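Local coordinates for protein type ii site-specific deoxyribonuclease (Klebsiella pneumoniae, PDB 6EKR) that is a type IIP restriction endonuclease of the PD-(D/E)xK nuclease class, probably cutting double-stranded DNA at a specific recognition sequence, at residues 15-29 with 136-148. The protein carries 2 engineered substitutions. Numbering follows the deposited sequence.
Sequences YNLNLDHIPATLQVI and FFEIFMAAVLKWM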
# COMPACT_ATOMS: atom_id res chain seq x y z
N TYR A 15 -10.02 -2.41 25.26
CA TYR A 15 -10.43 -1.44 24.26
C TYR A 15 -11.39 -2.07 23.27
O TYR A 15 -12.48 -1.54 23.03
CB TYR A 15 -9.20 -0.86 23.57
CG TYR A 15 -9.48 0.19 22.51
CD1 TYR A 15 -10.09 1.41 22.83
CD2 TYR A 15 -9.13 -0.03 21.18
CE1 TYR A 15 -10.35 2.37 21.85
CE2 TYR A 15 -9.38 0.92 20.20
CZ TYR A 15 -9.99 2.10 20.54
OH TYR A 15 -10.23 3.03 19.56
N ASN A 16 -11.01 -3.21 22.70
CA ASN A 16 -11.86 -3.93 21.75
C ASN A 16 -13.18 -4.34 22.39
O ASN A 16 -14.23 -4.24 21.77
CB ASN A 16 -11.16 -5.16 21.18
CG ASN A 16 -9.82 -4.83 20.54
OD1 ASN A 16 -8.83 -5.52 20.78
ND2 ASN A 16 -9.78 -3.80 19.72
N LEU A 17 -13.12 -4.82 23.64
CA LEU A 17 -14.32 -5.20 24.38
C LEU A 17 -15.16 -3.95 24.67
O LEU A 17 -16.28 -4.05 25.17
CB LEU A 17 -13.93 -5.88 25.70
CG LEU A 17 -13.80 -7.40 25.83
CD1 LEU A 17 -12.61 -7.98 25.10
CD2 LEU A 17 -13.70 -7.74 27.30
N ASN A 18 -14.60 -2.80 24.32
CA ASN A 18 -15.19 -1.49 24.60
C ASN A 18 -15.46 -1.22 26.09
O ASN A 18 -16.55 -0.82 26.50
CB ASN A 18 -16.42 -1.23 23.73
CG ASN A 18 -16.67 0.25 23.52
OD1 ASN A 18 -15.73 1.06 23.54
ND2 ASN A 18 -17.94 0.62 23.33
N LEU A 19 -14.43 -1.43 26.90
CA LEU A 19 -14.47 -1.10 28.31
C LEU A 19 -13.55 0.08 28.58
O LEU A 19 -12.81 0.51 27.69
CB LEU A 19 -14.06 -2.31 29.15
CG LEU A 19 -15.02 -3.50 29.04
CD1 LEU A 19 -14.39 -4.80 29.54
CD2 LEU A 19 -16.36 -3.20 29.74
N ASP A 20 -13.59 0.61 29.80
CA ASP A 20 -12.64 1.63 30.21
C ASP A 20 -11.23 1.02 30.18
O ASP A 20 -10.91 0.16 30.99
CB ASP A 20 -12.98 2.20 31.58
CG ASP A 20 -12.05 3.34 31.99
OD1 ASP A 20 -11.92 4.31 31.21
OD2 ASP A 20 -11.45 3.26 33.08
N HIS A 21 -10.43 1.47 29.22
CA HIS A 21 -9.09 0.93 28.97
C HIS A 21 -7.96 1.88 29.41
O HIS A 21 -6.78 1.49 29.41
CB HIS A 21 -8.94 0.59 27.48
CG HIS A 21 -8.78 1.79 26.60
ND1 HIS A 21 -9.80 2.68 26.34
CD2 HIS A 21 -7.70 2.26 25.92
CE1 HIS A 21 -9.37 3.63 25.53
NE2 HIS A 21 -8.10 3.40 25.26
N ILE A 22 -8.31 3.11 29.77
CA ILE A 22 -7.32 4.13 30.08
C ILE A 22 -6.35 3.78 31.23
O ILE A 22 -5.14 4.01 31.10
CB ILE A 22 -7.96 5.52 30.29
CG1 ILE A 22 -8.96 5.83 29.17
CG2 ILE A 22 -6.87 6.59 30.32
CD1 ILE A 22 -9.69 7.14 29.32
N PRO A 23 -6.86 3.23 32.36
CA PRO A 23 -5.90 2.82 33.38
C PRO A 23 -4.85 1.86 32.85
O PRO A 23 -3.66 2.09 33.07
CB PRO A 23 -6.78 2.14 34.44
CG PRO A 23 -8.10 2.79 34.29
CD PRO A 23 -8.25 2.99 32.80
N ALA A 24 -5.28 0.82 32.12
CA ALA A 24 -4.39 -0.25 31.65
C ALA A 24 -3.40 0.23 30.62
O ALA A 24 -2.35 -0.39 30.41
CB ALA A 24 -5.19 -1.40 31.09
N THR A 25 -3.77 1.32 29.94
CA THR A 25 -2.93 1.93 28.91
C THR A 25 -1.89 2.87 29.54
O THR A 25 -0.77 2.98 29.04
CB THR A 25 -3.77 2.60 27.75
OG1 THR A 25 -2.90 3.10 26.74
CG2 THR A 25 -4.57 3.75 28.22
N LEU A 26 -2.25 3.53 30.63
CA LEU A 26 -1.26 4.31 31.38
C LEU A 26 -0.19 3.41 31.97
O LEU A 26 0.99 3.75 31.98
CB LEU A 26 -1.93 5.16 32.46
CG LEU A 26 -2.95 6.18 31.93
CD1 LEU A 26 -3.54 7.02 33.06
CD2 LEU A 26 -2.36 7.06 30.84
N GLN A 27 -0.61 2.23 32.42
CA GLN A 27 0.28 1.19 32.94
C GLN A 27 1.30 0.70 31.90
O GLN A 27 2.39 0.26 32.26
CB GLN A 27 -0.56 0.01 33.43
CG GLN A 27 0.02 -0.71 34.63
CD GLN A 27 -0.47 -0.13 35.94
OE1 GLN A 27 -1.65 -0.20 36.25
NE2 GLN A 27 0.46 0.45 36.71
N VAL A 28 0.94 0.77 30.62
CA VAL A 28 1.87 0.43 29.55
C VAL A 28 2.92 1.52 29.40
O VAL A 28 4.11 1.23 29.20
CB VAL A 28 1.15 0.21 28.21
CG1 VAL A 28 2.15 0.08 27.06
CG2 VAL A 28 0.29 -1.02 28.28
N ILE A 29 2.49 2.77 29.51
CA ILE A 29 3.41 3.90 29.45
C ILE A 29 4.39 3.84 30.62
O ILE A 29 5.60 3.87 30.42
CB ILE A 29 2.70 5.26 29.40
CG1 ILE A 29 1.75 5.30 28.20
CG2 ILE A 29 3.74 6.35 29.23
CD1 ILE A 29 0.62 6.30 28.33
N PHE A 136 -0.79 0.60 19.88
CA PHE A 136 -0.75 1.43 21.06
C PHE A 136 -1.07 2.90 20.72
O PHE A 136 -1.85 3.54 21.44
CB PHE A 136 0.56 1.27 21.84
CG PHE A 136 0.60 2.10 23.08
CD1 PHE A 136 -0.04 1.67 24.23
CD2 PHE A 136 1.22 3.35 23.08
CE1 PHE A 136 -0.05 2.45 25.38
CE2 PHE A 136 1.24 4.13 24.21
CZ PHE A 136 0.60 3.68 25.37
N PHE A 137 -0.51 3.40 19.63
CA PHE A 137 -0.83 4.74 19.15
C PHE A 137 -2.34 4.99 19.10
O PHE A 137 -2.81 5.96 19.67
CB PHE A 137 -0.14 5.03 17.81
CG PHE A 137 -0.27 6.47 17.32
CD1 PHE A 137 -0.53 7.52 18.20
CD2 PHE A 137 -0.11 6.76 15.97
CE1 PHE A 137 -0.64 8.83 17.74
CE2 PHE A 137 -0.21 8.07 15.50
CZ PHE A 137 -0.48 9.11 16.39
N GLU A 138 -3.10 4.12 18.45
CA GLU A 138 -4.55 4.26 18.42
C GLU A 138 -5.18 4.28 19.83
O GLU A 138 -5.94 5.19 20.18
CB GLU A 138 -5.20 3.16 17.59
CG GLU A 138 -6.71 3.12 17.74
CD GLU A 138 -7.38 2.05 16.93
OE1 GLU A 138 -6.88 0.92 16.90
OE2 GLU A 138 -8.44 2.35 16.33
N ILE A 139 -4.85 3.26 20.63
CA ILE A 139 -5.35 3.08 21.99
C ILE A 139 -5.11 4.32 22.86
O ILE A 139 -6.00 4.78 23.59
CB ILE A 139 -4.64 1.87 22.64
CG1 ILE A 139 -5.24 0.57 22.15
CG2 ILE A 139 -4.71 1.92 24.17
CD1 ILE A 139 -4.44 -0.61 22.63
N PHE A 140 -3.88 4.82 22.79
CA PHE A 140 -3.46 5.99 23.53
C PHE A 140 -4.28 7.20 23.14
O PHE A 140 -4.81 7.89 24.01
CB PHE A 140 -2.00 6.28 23.26
CG PHE A 140 -1.50 7.52 23.93
CD1 PHE A 140 -1.33 7.55 25.32
CD2 PHE A 140 -1.21 8.66 23.18
CE1 PHE A 140 -0.88 8.69 25.94
CE2 PHE A 140 -0.75 9.81 23.81
CZ PHE A 140 -0.58 9.82 25.19
N MSE A 141 -4.37 7.46 21.83
CA MSE A 141 -5.09 8.62 21.34
C MSE A 141 -6.55 8.51 21.69
O MSE A 141 -7.18 9.50 22.06
CB MSE A 141 -4.89 8.78 19.84
CG MSE A 141 -3.52 9.28 19.47
SE MSE A 141 -2.87 10.79 20.57
CE MSE A 141 -4.30 12.08 20.17
N ALA A 142 -7.09 7.30 21.59
CA ALA A 142 -8.46 7.04 21.94
C ALA A 142 -8.63 7.34 23.41
O ALA A 142 -9.66 7.87 23.82
CB ALA A 142 -8.82 5.61 21.63
N ALA A 143 -7.61 7.02 24.20
CA ALA A 143 -7.62 7.38 25.61
C ALA A 143 -7.72 8.90 25.78
O ALA A 143 -8.69 9.38 26.38
CB ALA A 143 -6.42 6.83 26.33
N VAL A 144 -6.76 9.65 25.22
CA VAL A 144 -6.76 11.12 25.38
C VAL A 144 -8.01 11.78 24.80
O VAL A 144 -8.61 12.64 25.47
CB VAL A 144 -5.44 11.85 24.92
CG1 VAL A 144 -4.20 10.97 25.07
CG2 VAL A 144 -5.54 12.40 23.50
N LEU A 145 -8.41 11.42 23.60
CA LEU A 145 -9.58 12.03 23.00
C LEU A 145 -10.82 11.86 23.87
O LEU A 145 -11.78 12.61 23.75
CB LEU A 145 -9.83 11.48 21.60
CG LEU A 145 -8.92 12.04 20.51
CD1 LEU A 145 -9.26 11.42 19.17
CD2 LEU A 145 -9.04 13.54 20.44
N LYS A 146 -10.79 10.87 24.75
CA LYS A 146 -11.92 10.59 25.62
C LYS A 146 -11.92 11.49 26.85
O LYS A 146 -12.97 11.83 27.37
CB LYS A 146 -11.91 9.12 26.05
CG LYS A 146 -13.11 8.71 26.86
CD LYS A 146 -14.31 8.46 25.97
CE LYS A 146 -15.46 7.86 26.75
NZ LYS A 146 -16.56 7.43 25.87
N TRP A 147 -10.73 11.85 27.31
CA TRP A 147 -10.61 12.76 28.43
C TRP A 147 -11.12 14.13 28.02
O TRP A 147 -11.74 14.84 28.80
CB TRP A 147 -9.16 12.90 28.85
CG TRP A 147 -8.63 11.76 29.65
CD1 TRP A 147 -9.34 10.91 30.44
CD2 TRP A 147 -7.26 11.36 29.77
NE1 TRP A 147 -8.51 10.00 31.03
CE2 TRP A 147 -7.22 10.25 30.63
CE3 TRP A 147 -6.07 11.83 29.22
CZ2 TRP A 147 -6.04 9.61 30.96
CZ3 TRP A 147 -4.90 11.19 29.55
CH2 TRP A 147 -4.89 10.09 30.41
N MSE A 148 -10.83 14.48 26.77
CA MSE A 148 -11.05 15.83 26.27
C MSE A 148 -12.50 16.12 25.94
O MSE A 148 -13.11 17.01 26.53
CB MSE A 148 -10.19 16.06 25.04
CG MSE A 148 -10.14 17.49 24.59
SE MSE A 148 -8.92 17.65 23.13
CE MSE A 148 -9.89 16.58 21.83
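His-21 makes the one hydrogen bond that crosses between segments 15-29 and 136-148: its NE2 donates to the backbone carbonyl Ile-139 O at 3.0 Å, nearly straight at 166° and within the imidazole plane. That oxygen already accepts the helical bond from Ala-143 N, and the two donors reach it from opposite faces of the carbonyl plane, so the loop between helices 3-16 and 22-39 is tied to a helix without breaking a turn. The imidazole is flanked by its own segment, with Tyr-15 CD1 over the centre of one face and Ile-22 CG1 near the rim of the other, while the CG2 branch of Ile-139 touches its CD2 at 3.5 Å.

The remaining contacts are mainly apolar. With CG anti to the backbone N (chi1 -179°), the Tyr-15 ring is set alongside Ala-142, its CE1 3.6 Å from Ala-142 CB. Thr-25 enters as a knob into the hole formed by Phe-136, Ile-139, Phe-140 and Ala-143; its methyl CG2 lies 4.1 Å from Ala-143 CB. Ile-22 packs its CG1 on Ala-143 CB, and its CD1 reaches Trp-147 NE1 at 3.5 Å; the edge of that indole receives Leu-26 CD2. One turn farther along, Ile-29 CG1 abuts the Phe-136 ring edge, 3.5 Å from CZ, and Val-28 CG1 approaches the same ring at CE1. The CD1 of Ile-29 reaches Phe-140 CE1 at 3.7 Å.

Axes of helices 22-29 and 136-148 cross at -126°, with a closest approach of 9.9 Å. Around this buried helix-helix junction, Phe-81 and Phe-85 of helix 78-91 touch Ile-29 and Leu-26, Ile-111 of helix 101-125 packs on Phe-140, and Leu-14 of helix 3-16 adjoins His-21. Glu-138 touches Thr-178, just before strand 179-183, and Met-141 touches Leu-195, just after strand 190-194, placing helix 132-148 beside the antiparallel end of the mixed sheet.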